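Local coordinates for protein AtxE2 (Asticcacaulis excentricus, PDB 5TXE) that hydrolyses the isopeptide bond of the lasso peptides astexin-2 and astexin-3, turning the threaded substrates into linear peptides, at residues A[57-62]-A[127-132]; A[141-146]-A[154-159]; A[88-93]-A[100-105]. The protein carries 1 engineered substitution. All blocks are in the same frame, centred on the assembly; numbering follows the deposited sequence.

All three contacts lie in the antiparallel β-sheet part of the chain, consistent with the β-propeller of the prolyl oligopeptidase family, and away from the catalytic residues. Contact 3, the hairpin of strands 83-92 and 100-104, is nested inside the loop closed by contact 1; contact 2, the hairpin of strands 140-147 and 150-157, follows in the next sheet. The centres of contacts 1 and 2 lie about 13 Å apart. Those of contacts 1 and 3 are about 14 Å apart, and those of contacts 2 and 3 about 10 Å. The 127-132 connection packs on M88 of contact 3 through I130 and P132, while D103, with Y143 and R145, links the sheet of contact 3 to that of contact 2.

Contact 1. Residues A[57-62]-A[127-132]; sequences TTPLLS and NLTIQP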
loop_
_atom_site.group_PDB
_atom_site.type_symbol
_atom_site.label_atom_id
_atom_site.label_comp_id
_atom_site.label_asym_id
_atom_site.label_seq_id
_atom_site.Cartn_x
_atom_site.Cartn_y
_atom_site.Cartn_z
ATOM N N THR A 57 -5.234 -10.674 -3.721
ATOM C CA THR A 57 -5.434 -11.551 -2.583
ATOM C C THR A 57 -5.738 -10.831 -1.286
ATOM O O THR A 57 -5.710 -11.429 -0.214
ATOM C CB THR A 57 -4.176 -12.433 -2.349
ATOM O OG1 THR A 57 -3.087 -11.596 -2.036
ATOM C CG2 THR A 57 -3.770 -13.164 -3.619
ATOM N N THR A 58 -6.004 -9.538 -1.343
ATOM C CA THR A 58 -6.324 -8.813 -0.106
ATOM C C THR A 58 -7.665 -9.308 0.403
ATOM O O THR A 58 -8.689 -9.156 -0.294
ATOM C CB THR A 58 -6.397 -7.298 -0.368
ATOM O OG1 THR A 58 -5.106 -6.801 -0.762
ATOM C CG2 THR A 58 -6.877 -6.586 0.900
ATOM N N PRO A 59 -7.711 -9.864 1.611
ATOM C CA PRO A 59 -8.973 -10.523 2.042
ATOM C C PRO A 59 -10.041 -9.579 2.609
ATOM O O PRO A 59 -10.468 -9.728 3.759
ATOM C CB PRO A 59 -8.494 -11.470 3.128
ATOM C CG PRO A 59 -7.302 -10.748 3.743
ATOM C CD PRO A 59 -6.643 -9.996 2.617
ATOM N N LEU A 60 -10.472 -8.632 1.805
ATOM C CA LEU A 60 -11.246 -7.487 2.303
ATOM C C LEU A 60 -12.766 -7.706 2.356
ATOM O O LEU A 60 -13.519 -6.801 2.790
ATOM C CB LEU A 60 -10.906 -6.198 1.517
ATOM C CG LEU A 60 -10.816 -6.259 0.018
ATOM C CD1 LEU A 60 -12.181 -6.624 -0.544
ATOM C CD2 LEU A 60 -10.364 -4.916 -0.566
ATOM N N LEU A 61 -13.213 -8.867 1.884
ATOM C CA LEU A 61 -14.627 -9.208 1.943
ATOM C C LEU A 61 -14.796 -10.676 2.208
ATOM O O LEU A 61 -13.847 -11.451 1.994
ATOM C CB LEU A 61 -15.328 -8.793 0.672
ATOM C CG LEU A 61 -14.912 -9.472 -0.623
ATOM C CD1 LEU A 61 -15.623 -10.803 -0.817
ATOM C CD2 LEU A 61 -15.251 -8.563 -1.774
ATOM N N SER A 62 -15.978 -11.048 2.708
ATOM C CA SER A 62 -16.288 -12.409 2.942
ATOM C C SER A 62 -17.713 -12.728 2.553
ATOM O O SER A 62 -18.640 -12.024 2.936
ATOM C CB SER A 62 -16.130 -12.623 4.412
ATOM O OG SER A 62 -16.319 -13.984 4.758
ATOM N N ASN A 127 -3.737 0.517 7.776
ATOM C CA ASN A 127 -4.728 -0.277 8.510
ATOM C C ASN A 127 -4.787 -1.735 8.139
ATOM O O ASN A 127 -4.625 -2.137 6.966
ATOM C CB ASN A 127 -6.122 0.361 8.330
ATOM C CG ASN A 127 -6.545 0.484 6.866
ATOM O OD1 ASN A 127 -5.761 0.876 5.970
ATOM N ND2 ASN A 127 -7.785 0.158 6.621
ATOM N N LEU A 128 -5.042 -2.544 9.135
ATOM C CA LEU A 128 -5.258 -3.989 8.930
ATOM C C LEU A 128 -6.553 -4.196 8.208
ATOM O O LEU A 128 -7.552 -3.581 8.558
ATOM C CB LEU A 128 -5.410 -4.676 10.265
ATOM C CG LEU A 128 -5.512 -6.209 10.275
ATOM C CD1 LEU A 128 -4.211 -6.865 9.812
ATOM C CD2 LEU A 128 -5.870 -6.699 11.668
ATOM N N THR A 129 -6.528 -5.008 7.167
ATOM C CA THR A 129 -7.723 -5.434 6.477
ATOM C C THR A 129 -8.537 -6.336 7.415
ATOM O O THR A 129 -8.021 -7.303 7.979
ATOM C CB THR A 129 -7.381 -6.207 5.209
ATOM O OG1 THR A 129 -6.798 -5.327 4.271
ATOM C CG2 THR A 129 -8.661 -6.732 4.526
ATOM N N ILE A 130 -9.802 -5.998 7.617
ATOM C CA ILE A 130 -10.620 -6.757 8.566
ATOM C C ILE A 130 -11.514 -7.686 7.720
ATOM O O ILE A 130 -12.425 -7.222 6.975
ATOM C CB ILE A 130 -11.503 -5.829 9.424
ATOM C CG1 ILE A 130 -10.656 -4.803 10.198
ATOM C CG2 ILE A 130 -12.413 -6.649 10.357
ATOM C CD1 ILE A 130 -9.703 -5.456 11.191
ATOM N N GLN A 131 -11.257 -8.970 7.876
ATOM C CA GLN A 131 -12.064 -9.986 7.234
ATOM C C GLN A 131 -13.075 -10.575 8.205
ATOM O O GLN A 131 -12.702 -11.167 9.190
ATOM C CB GLN A 131 -11.212 -11.121 6.659
ATOM C CG GLN A 131 -12.003 -11.768 5.506
ATOM C CD GLN A 131 -11.306 -12.931 4.778
ATOM O OE1 GLN A 131 -10.317 -13.539 5.258
ATOM N NE2 GLN A 131 -11.842 -13.245 3.598
ATOM N N PRO A 132 -14.340 -10.356 7.947
ATOM C CA PRO A 132 -15.370 -10.906 8.796
ATOM C C PRO A 132 -15.557 -12.393 8.605
ATOM O O PRO A 132 -15.593 -12.848 7.463
ATOM C CB PRO A 132 -16.648 -10.215 8.324
ATOM C CG PRO A 132 -16.297 -9.407 7.168
ATOM C CD PRO A 132 -14.861 -9.559 6.836
HETATM O O HOH W 1 -13.117 -5.501 5.176
#
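The Q131 carboxamide lies with one face against P59, whose CB sits above that face 3.5 Å from Q131 OE1, while L61 O approaches the NE2 side of the group close to its plane. This is a loop-to-strand contact in what is consistent with a β-propeller: 57-62 leads into strand 61-63 of one sheet, and 127-132 is the connection that enters strand 133-134 of the next. P59 is the centre of an inverse gamma turn, closed by L60 N bonding to T58 O at 2.8 Å, and the turn presents both the proline ring and its carbonyl to Q131. With CG anti to the backbone N (chi1 -155°) and the chain extended beyond it, Q131 runs past P59 O and delivers NE2 to L61 O at 3.1 Å. The N-H points well at the oxygen, at 160°, but comes from above the carbonyl plane; OE1 has a weak bond to R133. Replacing Q131 by alanine is likely to cost L61 O this donor and to take away the carboxamide that lies against P59 CB. Earlier in the segment, T129 turns its methyl CG2 onto the L60 backbone, 3.5 Å from L60 CA, and its OG1 lies 3.6 Å from T58 CG2. Both hydroxyls have backbone partners, T129 OG1 at T51 N and T58 OG1 at S55 N. I130 and P132 reach M88 of strand 83-92. Two carbonyls are joined by one water that donates to both, 2.7 Å from L60 O and 2.6 Å from I130 O.

Contact 2. Residues A[141-146]-A[154-159]; sequences LAYLRQ and WRASVK
L141 and A156 exchange a pair of backbone hydrogen bonds, L141 N to A156 O at 3.0 Å and A156 N to L141 O at 2.9 Å. Two residues along, Y143 and W154 repeat the pattern: W154 N reaches Y143 O at 2.9 Å in a nearly straight bond (172° at the hydrogen), and the return bond from Y143 N to W154 O is longer, 3.2 Å. Between these hydrogen-bonded pairs, A142 and R155 form the non-hydrogen-bonded one. Beyond them, R145 stretches out over the W154 indole, its chain extended from CG to NE. The guanidinium lies flat on the ring system, planes 3° apart and centres 3.7 Å apart, a stacked cation-π contact; R145 CD rests over the five-membered ring and R145 NE is 3.4 Å from W154 CZ2. Salt bridges to D147 and D103 probably hold the guanidinium in that orientation. A water accepts from W154 NE1 and donates to R145 O, linking the indole edge to the strand carrying its stacking partner. Y143 has CG between its backbone N and carbonyl carbon (chi1 56°), which turns the phenol across toward the partner strand, its far end nearing W154 and A156. W154 CB then sits over one face of the phenol as a CH-π contact, 3.6 Å from Y143 CZ, and A156 CB meets the ring edge 3.9 Å from Y143 CE1. The hydroxyl is bonded to D103. At the far end L141 crosses V158 at about a right angle, and L141 also packs on M88 and V90 of strand 83-92. Together the two strands make an antiparallel β-hairpin, the central pair of a four-stranded sheet like those of the prolyl oligopeptidase propeller.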
loop_
_atom_site.group_PDB
_atom_site.type_symbol
_atom_site.label_atom_id
_atom_site.label_comp_id
_atom_site.label_asym_id
_atom_site.label_seq_id
_atom_site.Cartn_x
_atom_site.Cartn_y
_atom_site.Cartn_z
ATOM N N LEU A 141 -21.419 -12.562 12.511
ATOM C CA LEU A 141 -20.101 -12.302 12.095
ATOM C C LEU A 141 -19.239 -12.244 13.327
ATOM O O LEU A 141 -19.673 -11.797 14.367
ATOM C CB LEU A 141 -20.054 -10.963 11.364
ATOM C CG LEU A 141 -20.858 -10.757 10.096
ATOM C CD1 LEU A 141 -20.616 -9.367 9.518
ATOM C CD2 LEU A 141 -20.436 -11.778 9.070
ATOM N N ALA A 142 -17.999 -12.704 13.196
ATOM C CA ALA A 142 -16.935 -12.441 14.170
ATOM C C ALA A 142 -15.767 -11.761 13.427
ATOM O O ALA A 142 -15.490 -12.091 12.272
ATOM C CB ALA A 142 -16.448 -13.707 14.795
ATOM N N TYR A 143 -15.108 -10.814 14.096
ATOM C CA TYR A 143 -14.085 -9.989 13.452
ATOM C C TYR A 143 -13.334 -9.278 14.536
ATOM O O TYR A 143 -13.822 -9.144 15.675
ATOM C CB TYR A 143 -14.706 -8.983 12.488
ATOM C CG TYR A 143 -15.750 -8.085 13.118
ATOM C CD1 TYR A 143 -17.050 -8.513 13.238
ATOM C CD2 TYR A 143 -15.438 -6.807 13.614
ATOM C CE1 TYR A 143 -18.020 -7.723 13.829
ATOM C CE2 TYR A 143 -16.412 -6.020 14.236
ATOM C CZ TYR A 143 -17.698 -6.495 14.340
ATOM O OH TYR A 143 -18.704 -5.793 14.925
ATOM N N LEU A 144 -12.123 -8.850 14.207
ATOM C CA LEU A 144 -11.308 -8.051 15.116
ATOM C C LEU A 144 -11.699 -6.567 15.093
ATOM O O LEU A 144 -12.098 -6.044 14.061
ATOM C CB LEU A 144 -9.833 -8.145 14.714
ATOM C CG LEU A 144 -9.269 -9.562 14.593
ATOM C CD1 LEU A 144 -7.818 -9.466 14.168
ATOM C CD2 LEU A 144 -9.413 -10.297 15.901
ATOM N N ARG A 145 -11.596 -5.925 16.244
ATOM C CA ARG A 145 -11.900 -4.513 16.383
ATOM C C ARG A 145 -11.242 -3.981 17.608
ATOM O O ARG A 145 -11.236 -4.617 18.670
ATOM C CB ARG A 145 -13.406 -4.290 16.443
ATOM C CG ARG A 145 -13.799 -2.994 17.128
ATOM C CD ARG A 145 -15.282 -2.659 17.055
ATOM N NE ARG A 145 -15.568 -1.530 17.936
ATOM C CZ ARG A 145 -16.724 -0.853 17.976
ATOM N NH1 ARG A 145 -17.799 -1.237 17.271
ATOM N NH2 ARG A 145 -16.800 0.197 18.785
ATOM N N GLN A 146 -10.632 -2.804 17.455
ATOM C CA GLN A 146 -9.863 -2.175 18.524
ATOM C C GLN A 146 -10.637 -1.037 19.235
ATOM O O GLN A 146 -11.204 -0.175 18.571
ATOM C CB GLN A 146 -8.605 -1.574 17.920
ATOM C CG GLN A 146 -7.674 -0.945 18.942
ATOM C CD GLN A 146 -6.351 -0.464 18.316
ATOM O OE1 GLN A 146 -5.660 -1.211 17.626
ATOM N NE2 GLN A 146 -5.996 0.777 18.574
ATOM N N TRP A 154 -15.237 -9.145 18.205
ATOM C CA TRP A 154 -16.581 -8.735 18.316
ATOM C C TRP A 154 -17.446 -9.714 17.523
ATOM O O TRP A 154 -16.992 -10.333 16.577
ATOM C CB TRP A 154 -16.797 -7.300 17.777
ATOM C CG TRP A 154 -16.315 -6.198 18.729
ATOM C CD1 TRP A 154 -15.081 -6.079 19.246
ATOM C CD2 TRP A 154 -17.072 -5.107 19.240
ATOM N NE1 TRP A 154 -15.013 -4.985 20.070
ATOM C CE2 TRP A 154 -16.221 -4.358 20.068
ATOM C CE3 TRP A 154 -18.400 -4.678 19.071
ATOM C CZ2 TRP A 154 -16.628 -3.191 20.718
ATOM C CZ3 TRP A 154 -18.819 -3.532 19.755
ATOM C CH2 TRP A 154 -17.937 -2.819 20.582
ATOM N N ARG A 155 -18.706 -9.791 17.932
ATOM C CA ARG A 155 -19.733 -10.601 17.298
ATOM C C ARG A 155 -20.898 -9.744 16.932
ATOM O O ARG A 155 -21.395 -9.020 17.759
ATOM C CB ARG A 155 -20.179 -11.654 18.284
ATOM C CG ARG A 155 -21.322 -12.518 17.784
ATOM C CD ARG A 155 -21.579 -13.533 18.860
ATOM N NE ARG A 155 -22.679 -14.393 18.499
ATOM C CZ ARG A 155 -23.929 -14.185 18.876
ATOM N NH1 ARG A 155 -24.230 -13.134 19.642
ATOM N NH2 ARG A 155 -24.882 -15.029 18.478
ATOM N N ALA A 156 -21.322 -9.788 15.696
ATOM C CA ALA A 156 -22.409 -8.953 15.225
ATOM C C ALA A 156 -23.553 -9.809 14.631
ATOM O O ALA A 156 -23.300 -10.766 13.917
ATOM C CB ALA A 156 -21.924 -7.988 14.163
ATOM N N SER A 157 -24.801 -9.392 14.852
ATOM C CA SER A 157 -25.956 -10.004 14.185
ATOM C C SER A 157 -26.099 -9.452 12.789
ATOM O O SER A 157 -25.976 -8.254 12.574
ATOM C CB SER A 157 -27.232 -9.774 14.999
ATOM O OG SER A 157 -28.372 -10.245 14.323
ATOM N N VAL A 158 -26.361 -10.314 11.810
ATOM C CA VAL A 158 -26.307 -9.883 10.404
ATOM C C VAL A 158 -27.521 -9.141 9.855
ATOM O O VAL A 158 -27.424 -8.553 8.765
ATOM C CB VAL A 158 -26.007 -11.029 9.414
ATOM C CG1 VAL A 158 -24.720 -11.762 9.790
ATOM C CG2 VAL A 158 -27.201 -11.979 9.306
ATOM N N LYS A 159 -28.646 -9.085 10.556
ATOM C CA LYS A 159 -29.706 -8.200 10.029
ATOM C C LYS A 159 -29.655 -6.793 10.684
ATOM O O LYS A 159 -30.498 -5.943 10.371
ATOM C CB LYS A 159 -31.113 -8.842 10.058
ATOM C CG LYS A 159 -31.532 -9.564 8.760
ATOM C CD LYS A 159 -32.533 -10.709 9.000
ATOM C CE LYS A 159 -32.380 -11.830 7.949
ATOM N NZ LYS A 159 -33.584 -12.714 7.815
HETATM O O HOH W 2 -12.449 -3.638 20.949
#

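Contact 3. Residues A[88-93]-A[100-105]; sequences MVVKAT and IDVDVG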
loop_
_atom_site.group_PDB
_atom_site.type_symbol
_atom_site.label_atom_id
_atom_site.label_comp_id
_atom_site.label_asym_id
_atom_site.label_seq_id
_atom_site.Cartn_x
_atom_site.Cartn_y
_atom_site.Cartn_z
ATOM N N MET A 88 -18.999 -2.095 9.895
ATOM C CA MET A 88 -19.090 -3.428 9.323
ATOM C C MET A 88 -20.433 -3.524 8.559
ATOM O O MET A 88 -21.520 -3.283 9.119
ATOM C CB MET A 88 -18.966 -4.454 10.434
ATOM C CG MET A 88 -18.886 -5.908 9.984
ATOM S SD MET A 88 -17.597 -6.310 8.744
ATOM C CE MET A 88 -16.212 -6.126 9.851
ATOM N N VAL A 89 -20.344 -3.811 7.271
ATOM C CA VAL A 89 -21.469 -3.776 6.353
ATOM C C VAL A 89 -21.842 -5.161 5.758
ATOM O O VAL A 89 -20.969 -5.973 5.495
ATOM C CB VAL A 89 -21.190 -2.850 5.214
ATOM C CG1 VAL A 89 -22.456 -2.629 4.383
ATOM C CG2 VAL A 89 -20.736 -1.500 5.770
ATOM N N VAL A 90 -23.137 -5.437 5.625
ATOM C CA VAL A 90 -23.628 -6.664 5.010
ATOM C C VAL A 90 -24.530 -6.245 3.861
ATOM O O VAL A 90 -25.326 -5.361 4.000
ATOM C CB VAL A 90 -24.397 -7.508 6.002
ATOM C CG1 VAL A 90 -25.072 -8.665 5.291
ATOM C CG2 VAL A 90 -23.459 -8.054 7.065
ATOM N N LYS A 91 -24.332 -6.835 2.702
ATOM C CA LYS A 91 -25.063 -6.463 1.486
ATOM C C LYS A 91 -25.461 -7.746 0.725
ATOM O O LYS A 91 -24.625 -8.638 0.526
ATOM C CB LYS A 91 -24.166 -5.619 0.617
ATOM C CG LYS A 91 -24.660 -5.408 -0.794
ATOM C CD LYS A 91 -25.886 -4.529 -0.823
ATOM C CE LYS A 91 -26.083 -4.025 -2.248
ATOM N NZ LYS A 91 -27.210 -3.096 -2.352
ATOM N N ALA A 92 -26.718 -7.851 0.323
ATOM C CA ALA A 92 -27.180 -9.044 -0.437
ATOM C C ALA A 92 -26.510 -9.036 -1.783
ATOM O O ALA A 92 -26.468 -7.997 -2.453
ATOM C CB ALA A 92 -28.687 -9.034 -0.611
ATOM N N THR A 93 -25.972 -10.180 -2.179
ATOM C CA THR A 93 -25.273 -10.245 -3.442
ATOM C C THR A 93 -26.201 -10.139 -4.644
ATOM O O THR A 93 -25.730 -9.840 -5.720
ATOM C CB THR A 93 -24.420 -11.487 -3.548
ATOM O OG1 THR A 93 -25.246 -12.633 -3.339
ATOM C CG2 THR A 93 -23.384 -11.467 -2.480
ATOM N N ILE A 100 -26.739 -2.891 4.923
ATOM C CA ILE A 100 -27.067 -2.683 6.299
ATOM C C ILE A 100 -25.745 -2.521 7.071
ATOM O O ILE A 100 -24.856 -3.342 6.908
ATOM C CB ILE A 100 -27.734 -3.970 6.912
ATOM C CG1 ILE A 100 -29.115 -4.248 6.315
ATOM C CG2 ILE A 100 -27.868 -3.857 8.422
ATOM C CD1 ILE A 100 -29.982 -3.011 6.230
ATOM N N ASP A 101 -25.650 -1.539 7.962
ATOM C CA ASP A 101 -24.532 -1.460 8.909
ATOM C C ASP A 101 -24.823 -2.383 10.056
ATOM O O ASP A 101 -25.800 -2.187 10.751
ATOM C CB ASP A 101 -24.390 -0.024 9.403
ATOM C CG ASP A 101 -23.930 0.940 8.288
ATOM O OD1 ASP A 101 -23.261 0.502 7.328
ATOM O OD2 ASP A 101 -24.214 2.166 8.368
ATOM N N VAL A 102 -23.993 -3.383 10.296
ATOM C CA VAL A 102 -24.236 -4.272 11.415
ATOM C C VAL A 102 -23.372 -3.973 12.638
ATOM O O VAL A 102 -23.527 -4.627 13.687
ATOM C CB VAL A 102 -24.043 -5.756 11.016
ATOM C CG1 VAL A 102 -24.945 -6.115 9.860
ATOM C CG2 VAL A 102 -22.607 -6.089 10.631
ATOM N N ASP A 103 -22.409 -3.060 12.493
ATOM C CA ASP A 103 -21.628 -2.518 13.614
ATOM C C ASP A 103 -21.068 -1.194 13.127
ATOM O O ASP A 103 -20.872 -1.019 11.919
ATOM C CB ASP A 103 -20.456 -3.432 14.015
ATOM C CG ASP A 103 -19.712 -2.927 15.277
ATOM O OD1 ASP A 103 -20.343 -2.185 16.067
ATOM O OD2 ASP A 103 -18.507 -3.279 15.500
ATOM N N VAL A 104 -20.914 -0.242 14.035
ATOM C CA VAL A 104 -20.305 1.020 13.740
ATOM C C VAL A 104 -19.361 1.270 14.893
ATOM O O VAL A 104 -19.707 1.036 16.057
ATOM C CB VAL A 104 -21.311 2.165 13.675
ATOM C CG1 VAL A 104 -20.586 3.516 13.473
ATOM C CG2 VAL A 104 -22.291 1.960 12.526
ATOM N N GLY A 105 -18.140 1.681 14.591
ATOM C CA GLY A 105 -17.173 2.024 15.661
ATOM C C GLY A 105 -15.849 1.279 15.602
ATOM O O GLY A 105 -15.611 0.405 14.762
#
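M88 faces both V102 and D103 across the antiparallel strands, a classic β bulge that shifts the register by one residue: M88 O takes the V102 N-H at 2.7 Å, nearly in line with the carbonyl, and a weak second bond from D103 N, M88 N donates to D103 O at 3.0 Å from well above the carbonyl plane, and past the bulge the pairing is regular, V90 N to I100 O and I100 N to V90 O, both 3.0 Å. The extra residue puts the V102 side chain between M88 and V90. One of its methyls goes each way: CG2 to M88 CG at 3.8 Å and CG1 to V90 CG2 at 3.7 Å, the V90 and V102 side chains crossing at about a right angle. V102 also meets L141 and A156 of the neighbouring sheet. M88 starts with CG anti to its backbone N (chi1 -174°) but bends at the next two torsions, which turns its thioether away from 100-105, toward Y143 of the neighbouring sheet. V89 and D101 lie side by side on the other face, V89 CG2 3.6 Å from D101 OD1, an oxygen that also forms a salt bridge with R87. On the M88 face, the D103 side chain meets M88 through its CB, against M88 CB, and its carboxylate extends onward to the 140-147 strand. Held there by Y143 and R145, the carboxylate would probably stay ionised and pin the edge strand of one sheet to the next.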